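Long-range contacts in glycerol kinase, putative (Plasmodium falciparum, PDB 2W40), which probably catalyses the ATP-dependent phosphorylation of glycerol to sn-glycerol 3-phosphate, the single step of the glycerol kinase pathway of glycerol degradation: residues G271-I276 with E308-T313; S316-L321 with A383-I388; H409-D414 with D429-K434. One frame throughout, in Å; residues are numbered along the deposited sequence.

Contact 1: residues G271-I276 with E308-T313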
# COMPACT_ATOMS: atom_id res chain seq x y z
N GLY C 271 10.58 14.79 8.95
CA GLY C 271 11.46 13.63 9.19
C GLY C 271 11.67 13.44 10.68
O GLY C 271 11.14 14.18 11.49
N VAL C 272 12.54 12.51 11.05
CA VAL C 272 12.92 12.30 12.42
C VAL C 272 14.45 12.46 12.44
O VAL C 272 15.16 11.89 11.61
CB VAL C 272 12.49 10.91 12.90
CG1 VAL C 272 13.14 10.57 14.28
CG2 VAL C 272 10.91 10.96 12.94
N PHE C 273 14.96 13.22 13.40
CA PHE C 273 16.40 13.54 13.47
C PHE C 273 16.92 13.40 14.91
O PHE C 273 16.50 14.13 15.78
CB PHE C 273 16.67 14.93 12.94
CG PHE C 273 16.12 15.10 11.54
CD1 PHE C 273 16.88 14.72 10.44
CD2 PHE C 273 14.85 15.51 11.30
CE1 PHE C 273 16.36 14.76 9.17
CE2 PHE C 273 14.40 15.64 10.00
CZ PHE C 273 15.16 15.19 8.98
N LEU C 274 17.85 12.47 15.10
CA LEU C 274 18.49 12.25 16.40
C LEU C 274 19.87 12.87 16.32
O LEU C 274 20.67 12.50 15.43
CB LEU C 274 18.57 10.76 16.69
CG LEU C 274 18.91 10.39 18.19
CD1 LEU C 274 18.49 8.98 18.51
CD2 LEU C 274 20.38 10.53 18.33
N LEU C 275 20.18 13.78 17.26
CA LEU C 275 21.52 14.29 17.39
C LEU C 275 22.06 14.02 18.78
O LEU C 275 21.36 14.23 19.80
CB LEU C 275 21.61 15.78 17.10
CG LEU C 275 21.50 16.16 15.59
CD1 LEU C 275 20.04 16.21 15.10
CD2 LEU C 275 22.20 17.53 15.32
N ILE C 276 23.31 13.62 18.81
CA ILE C 276 24.04 13.53 20.09
C ILE C 276 25.18 14.51 20.12
O ILE C 276 25.98 14.53 19.18
CB ILE C 276 24.53 12.06 20.37
CG1 ILE C 276 25.14 11.96 21.80
CG2 ILE C 276 25.44 11.50 19.25
CD1 ILE C 276 25.23 10.49 22.39
N GLU C 308 24.68 12.56 13.96
CA GLU C 308 23.26 12.67 13.61
C GLU C 308 22.79 11.48 12.79
O GLU C 308 23.45 11.03 11.83
CB GLU C 308 22.95 13.92 12.74
CG GLU C 308 21.50 13.98 12.19
CD GLU C 308 21.11 15.27 11.46
OE1 GLU C 308 21.67 16.35 11.80
OE2 GLU C 308 20.24 15.17 10.58
N GLY C 309 21.61 11.01 13.16
CA GLY C 309 20.83 10.01 12.47
C GLY C 309 19.60 10.63 11.92
O GLY C 309 18.80 11.18 12.65
N SER C 310 19.48 10.58 10.59
CA SER C 310 18.40 11.24 9.85
C SER C 310 17.46 10.22 9.23
O SER C 310 17.91 9.27 8.65
CB SER C 310 19.01 12.12 8.72
OG SER C 310 20.18 12.88 9.11
N ILE C 311 16.15 10.46 9.36
CA ILE C 311 15.08 9.61 8.80
C ILE C 311 14.19 10.52 7.94
O ILE C 311 13.63 11.54 8.45
CB ILE C 311 14.19 8.95 9.88
CG1 ILE C 311 15.05 7.97 10.71
CG2 ILE C 311 12.97 8.30 9.29
CD1 ILE C 311 14.34 7.39 11.91
N GLY C 312 14.00 10.14 6.68
CA GLY C 312 13.32 11.04 5.80
C GLY C 312 11.80 10.91 5.83
O GLY C 312 11.08 11.89 5.67
N THR C 313 11.29 9.68 5.98
CA THR C 313 9.83 9.48 5.97
C THR C 313 9.31 9.39 7.40
O THR C 313 9.59 8.38 8.06
CB THR C 313 9.39 8.23 5.19
OG1 THR C 313 9.86 8.34 3.85
CG2 THR C 313 7.82 8.10 5.24
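Glu308 OE1 is gripped by two salt bridges, from Arg85 NH1 and Arg189 NH1, and Leu275 of the facing strand packs against it, CD1 3.7 Å from OE1. The setting is a pair of antiparallel strands, 272-279 and 304-311, inside the mixed sheet of the C-terminal domain, part of the sugar kinase/Hsp70/actin fold. Two hydrogen-bonded pairs fasten it. Leu274 and Gly309 each donate to the other's carbonyl, both bonds nearly straight. Between Val272 and Ile311 the grip is less even: Ile311 N reaches Val272 O at 2.8 Å, but Val272 N comes to Ile311 O at 3.0 Å. Beyond those bonds Val272 and Ile311 lie side by side, CB to CB 4.0 Å, on the face covered by helix 377-403.

Phe273, Leu275, Glu308 and Ser310 occupy the other face, where Phe273 lies close to the bound glycerol and makes a cation-pi contact with Arg85. Glu308 CG stands anti to the backbone N (chi1 172°) and the chain runs out extended, which carries the carboxylate along Leu275 to the Phe273 ring; ring and carboxylate are nearly perpendicular. Ser310 OG, two residues on, donates to Glu308 OE2 at 2.7 Å on the anti side, 29° out of the carboxylate plane, and helps fix the carboxylate's rotation, and OE2 also sits 3.4 Å from Phe273 CD1.

Contact 2: residues S316-L321 with A383-I388. With EDO (1,2-ethanediol), chain B; EDO (1,2-ethanediol), chain D.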
# COMPACT_ATOMS: atom_id res chain seq x y z
N SER C 316 6.30 13.35 6.76
CA SER C 316 6.18 13.34 5.28
C SER C 316 5.36 12.10 4.85
O SER C 316 4.62 12.18 3.88
CB SER C 316 7.55 13.32 4.70
OG SER C 316 8.33 12.23 5.16
N GLY C 317 5.56 10.95 5.55
CA GLY C 317 4.76 9.73 5.33
C GLY C 317 3.27 9.94 5.70
O GLY C 317 2.37 9.57 4.96
N VAL C 318 3.05 10.57 6.85
CA VAL C 318 1.72 10.79 7.30
C VAL C 318 1.00 11.68 6.30
O VAL C 318 -0.21 11.49 5.98
CB VAL C 318 1.70 11.33 8.80
CG1 VAL C 318 0.22 11.81 9.15
CG2 VAL C 318 2.28 10.27 9.73
N SER C 319 1.73 12.67 5.77
CA SER C 319 1.19 13.57 4.75
C SER C 319 0.80 12.84 3.45
O SER C 319 -0.17 13.17 2.81
CB SER C 319 2.13 14.73 4.48
OG SER C 319 2.22 15.49 5.71
N TRP C 320 1.66 11.87 3.09
CA TRP C 320 1.39 11.02 1.95
C TRP C 320 0.09 10.18 2.14
O TRP C 320 -0.76 10.08 1.25
CB TRP C 320 2.57 10.18 1.59
CG TRP C 320 2.42 9.34 0.37
CD1 TRP C 320 2.80 9.67 -0.91
CD2 TRP C 320 1.90 8.02 0.32
NE1 TRP C 320 2.50 8.63 -1.76
CE2 TRP C 320 1.99 7.59 -1.02
CE3 TRP C 320 1.42 7.14 1.29
CZ2 TRP C 320 1.57 6.36 -1.41
CZ3 TRP C 320 0.96 5.87 0.86
CH2 TRP C 320 1.10 5.50 -0.44
N LEU C 321 -0.04 9.63 3.32
CA LEU C 321 -1.23 8.85 3.71
C LEU C 321 -2.46 9.72 3.60
O LEU C 321 -3.48 9.26 3.14
CB LEU C 321 -1.08 8.31 5.12
CG LEU C 321 0.00 7.22 5.31
CD1 LEU C 321 0.15 6.98 6.83
CD2 LEU C 321 -0.38 5.91 4.61
N ALA C 383 1.43 0.70 10.52
CA ALA C 383 2.67 0.02 10.09
C ALA C 383 3.68 1.16 9.72
O ALA C 383 4.88 1.08 9.93
CB ALA C 383 2.39 -0.95 8.83
N LEU C 384 3.15 2.21 9.07
CA LEU C 384 4.06 3.35 8.65
C LEU C 384 4.71 3.95 9.96
O LEU C 384 5.93 4.13 10.04
CB LEU C 384 3.39 4.42 7.83
CG LEU C 384 4.30 5.55 7.41
CD1 LEU C 384 4.12 6.03 5.97
CD2 LEU C 384 4.25 6.72 8.41
N LEU C 385 3.86 4.10 10.98
CA LEU C 385 4.29 4.69 12.26
C LEU C 385 5.28 3.78 12.95
O LEU C 385 6.36 4.19 13.40
CB LEU C 385 3.06 4.94 13.11
CG LEU C 385 2.19 6.09 12.59
CD1 LEU C 385 0.94 6.17 13.52
CD2 LEU C 385 2.91 7.42 12.48
N GLU C 386 4.99 2.48 12.91
CA GLU C 386 5.94 1.51 13.42
C GLU C 386 7.26 1.58 12.71
O GLU C 386 8.31 1.45 13.34
CB GLU C 386 5.37 0.11 13.42
CG GLU C 386 4.15 -0.16 14.35
CD GLU C 386 3.87 -1.67 14.54
OE1 GLU C 386 4.50 -2.55 13.84
OE2 GLU C 386 2.97 -1.99 15.39
N GLY C 387 7.21 1.69 11.39
CA GLY C 387 8.45 1.86 10.60
C GLY C 387 9.35 3.04 11.00
O GLY C 387 10.55 2.98 10.85
N ILE C 388 8.77 4.10 11.56
CA ILE C 388 9.57 5.19 12.15
C ILE C 388 10.42 4.65 13.29
O ILE C 388 11.64 4.89 13.36
CB ILE C 388 8.69 6.41 12.54
CG1 ILE C 388 7.84 6.92 11.33
CG2 ILE C 388 9.56 7.53 13.23
CD1 ILE C 388 6.82 8.01 11.70
C1 EDO B . 5.30 14.38 0.86
O1 EDO B . 4.26 13.52 1.33
C2 EDO B . 4.62 15.63 0.55
O2 EDO B . 4.16 16.11 1.85
C1 EDO D . 5.96 -5.52 13.63
O1 EDO D . 5.62 -4.70 14.77
C2 EDO D . 4.66 -6.06 12.99
O2 EDO D . 3.95 -6.94 13.92
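With CG anti to its own nitrogen (chi1 -180°) and chi2 at 138°, well off a staggered value, Leu384 pushes CD1 straight at the backbone of helix 315-323, 3.8 Å from Gly317 CA. Having no side chain, Gly317 lets the methyl rest against bare main chain, and Gly317 CA and Leu384 CA are 7.2 Å apart. The helices run almost antiparallel, their short segments at 171° with axes 10.4 Å apart, so this is side-by-side helix packing within the C-terminal domain. One turn on from Gly317, Leu321 and Leu384 point past one another from their own helices, CD1 to CD1 4.2 Å. Val318 closes the other flank: its CG2 methyl touches Leu385 CD2 at 4.0 Å and lies a little farther from Leu384 CD2.

Leu384 thus touches Gly317, Val318 and Leu321 of helix 315-323, and Phe348 packs on it too. Helix 315-323 begins at Gly315, an ADP-binding residue in another structure of this protein, and the indole NE1 of Trp320 donates to Thr375 O of the second subunit. Between the two helices, however, everything that meets is carbon: the packing rests on shape and burial of methyl groups, without a directional polar bond to lock its register.

Contact 3: residues H409-D414 with D429-K434. With EDO (1,2-ethanediol), chain E.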
# COMPACT_ATOMS: atom_id res chain seq x y z
N HIS C 409 21.22 6.96 28.55
CA HIS C 409 20.45 7.10 29.80
C HIS C 409 19.06 7.70 29.63
O HIS C 409 18.07 7.25 30.27
CB HIS C 409 21.27 7.86 30.88
CG HIS C 409 22.40 7.04 31.40
ND1 HIS C 409 22.21 5.82 32.04
CD2 HIS C 409 23.75 7.22 31.32
CE1 HIS C 409 23.39 5.30 32.35
NE2 HIS C 409 24.34 6.13 31.93
N VAL C 410 18.95 8.71 28.75
CA VAL C 410 17.65 9.18 28.38
C VAL C 410 17.79 9.70 26.93
O VAL C 410 18.91 10.11 26.51
CB VAL C 410 17.09 10.18 29.31
CG1 VAL C 410 17.89 11.55 29.28
CG2 VAL C 410 15.68 10.44 28.98
N LEU C 411 16.70 9.62 26.19
CA LEU C 411 16.59 10.27 24.91
C LEU C 411 15.56 11.31 25.11
O LEU C 411 14.42 10.96 25.42
CB LEU C 411 16.19 9.25 23.79
CG LEU C 411 16.15 9.83 22.34
CD1 LEU C 411 17.57 10.42 21.98
CD2 LEU C 411 15.62 8.69 21.31
N ARG C 412 15.90 12.58 24.92
CA ARG C 412 14.94 13.68 25.05
C ARG C 412 14.29 13.85 23.68
O ARG C 412 15.01 14.00 22.68
CB ARG C 412 15.60 15.00 25.43
CG ARG C 412 16.22 14.94 26.77
CD ARG C 412 16.47 16.32 27.42
NE ARG C 412 15.43 17.40 27.27
CZ ARG C 412 14.38 17.69 28.09
NH1 ARG C 412 14.10 17.01 29.22
NH2 ARG C 412 13.59 18.72 27.80
N CYS C 413 12.98 13.91 23.63
CA CYS C 413 12.19 13.88 22.40
C CYS C 413 11.25 15.05 22.37
O CYS C 413 10.71 15.51 23.38
CB CYS C 413 11.40 12.54 22.24
SG CYS C 413 12.46 11.07 21.99
N ASP C 414 11.01 15.51 21.15
CA ASP C 414 10.11 16.56 20.92
C ASP C 414 9.40 16.43 19.61
O ASP C 414 9.84 15.75 18.73
CB ASP C 414 10.89 17.86 20.99
CG ASP C 414 12.08 17.96 19.94
OD1 ASP C 414 13.24 17.47 20.23
OD2 ASP C 414 11.74 18.47 18.83
N ASP C 429 9.65 0.99 23.58
CA ASP C 429 9.68 -0.45 23.54
C ASP C 429 10.74 -0.95 22.49
O ASP C 429 11.67 -1.76 22.78
CB ASP C 429 8.35 -1.02 23.19
CG ASP C 429 7.35 -0.98 24.28
OD1 ASP C 429 7.70 -0.64 25.43
OD2 ASP C 429 6.17 -1.32 23.96
N ILE C 430 10.64 -0.45 21.27
CA ILE C 430 11.53 -0.99 20.20
C ILE C 430 12.95 -0.50 20.32
O ILE C 430 13.89 -1.29 20.10
CB ILE C 430 10.98 -0.70 18.86
CG1 ILE C 430 9.71 -1.48 18.61
CG2 ILE C 430 12.03 -0.90 17.67
CD1 ILE C 430 9.74 -3.07 18.70
N ILE C 431 13.17 0.77 20.64
CA ILE C 431 14.58 1.29 20.82
C ILE C 431 15.20 0.92 22.17
O ILE C 431 16.40 1.24 22.37
CB ILE C 431 14.73 2.82 20.52
CG1 ILE C 431 14.19 3.72 21.66
CG2 ILE C 431 14.02 3.18 19.19
CD1 ILE C 431 14.27 5.23 21.44
N ASN C 432 14.37 0.34 23.06
CA ASN C 432 14.70 -0.03 24.46
C ASN C 432 15.47 1.11 25.25
O ASN C 432 16.57 0.88 25.80
CB ASN C 432 15.46 -1.31 24.48
CG ASN C 432 15.53 -1.99 25.92
OD1 ASN C 432 14.68 -1.76 26.80
ND2 ASN C 432 16.65 -2.72 26.15
N THR C 433 14.89 2.29 25.25
CA THR C 433 15.50 3.49 25.78
C THR C 433 14.46 4.29 26.46
O THR C 433 13.32 4.41 25.93
CB THR C 433 16.18 4.38 24.67
OG1 THR C 433 17.24 3.65 23.94
CG2 THR C 433 16.83 5.69 25.24
N LYS C 434 14.80 4.82 27.65
CA LYS C 434 13.93 5.76 28.34
C LYS C 434 13.80 7.03 27.49
O LYS C 434 14.82 7.59 27.01
CB LYS C 434 14.48 6.18 29.79
CG LYS C 434 13.53 7.07 30.47
CD LYS C 434 13.69 7.27 32.02
CE LYS C 434 14.95 7.92 32.37
NZ LYS C 434 15.27 7.93 33.87
C1 EDO E . 15.36 0.59 29.16
O1 EDO E . 14.81 -0.71 29.27
C2 EDO E . 14.29 1.41 28.48
O2 EDO E . 13.29 1.84 29.39
O HOH W 1 17.52 4.23 28.70
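Leu411 overlaps Ile431 through a single pair of methyls, CD2 against CD1 at 3.7 Å, and the side chains meet roughly perpendicular. Ile431 holds CG1 between its backbone N and carbonyl carbon (chi1 77°), the more crowded arrangement, and from there the extended chain points CD1 at the strand. This is the return leg of a beta-alpha-beta unit: strand 411-414, helix 421-431, then strand 435-438. Where the chain leaves the helix, Asn432 takes a positive phi, and Thr433 OG1 turns back to donate to Ile431 O at 3.0 Å, from above the carbonyl plane. The same threonine sends CG2 the other way, to 3.9 Å from Leu411 CB.

Between the two segments the polar link is main chain. Leu411 N donates to Lys434 O at 2.9 Å, with an N-H...O angle of 160°, and Val410 brings both its CA and CG2 to that oxygen, CG2 at 3.6 Å. At the solvent-exposed end a water accepts from Lys434 N and donates weakly to His409 O, while the Lys434 side chain bends at chi3 (64°), so that both CB and CE lie 3.8 Å from His409 O.

The Leu411-Lys434 bond begins the parallel pairing that Leu411 and Cys413 continue with Glu436 and Ser438 on strand 435-438; Leu411 also packs on strand 264-268, and Ile431 on Asn393 of helix 377-403.

All three contacts belong to the C-terminal domain and follow one another in series along the chain. Contacts 1 and 3 reach the same mixed sheet, their centres 14 Å apart, with strand 264-268 between strands 272-279 and 411-414; Leu274 CD1 and Leu411 CD1 meet at 3.9 Å over it. Contact 2, 15 Å from contact 1, joins two helices, and Ile388 of helix 377-403 packs directly on Val272. Contacts 2 and 3 lie 20 Å apart without touching, yet helix 377-403 leads on to strand 411-414. That long helix therefore lies against both the sheet and helix 315-323, close to residues that bind ADP in another structure of this protein.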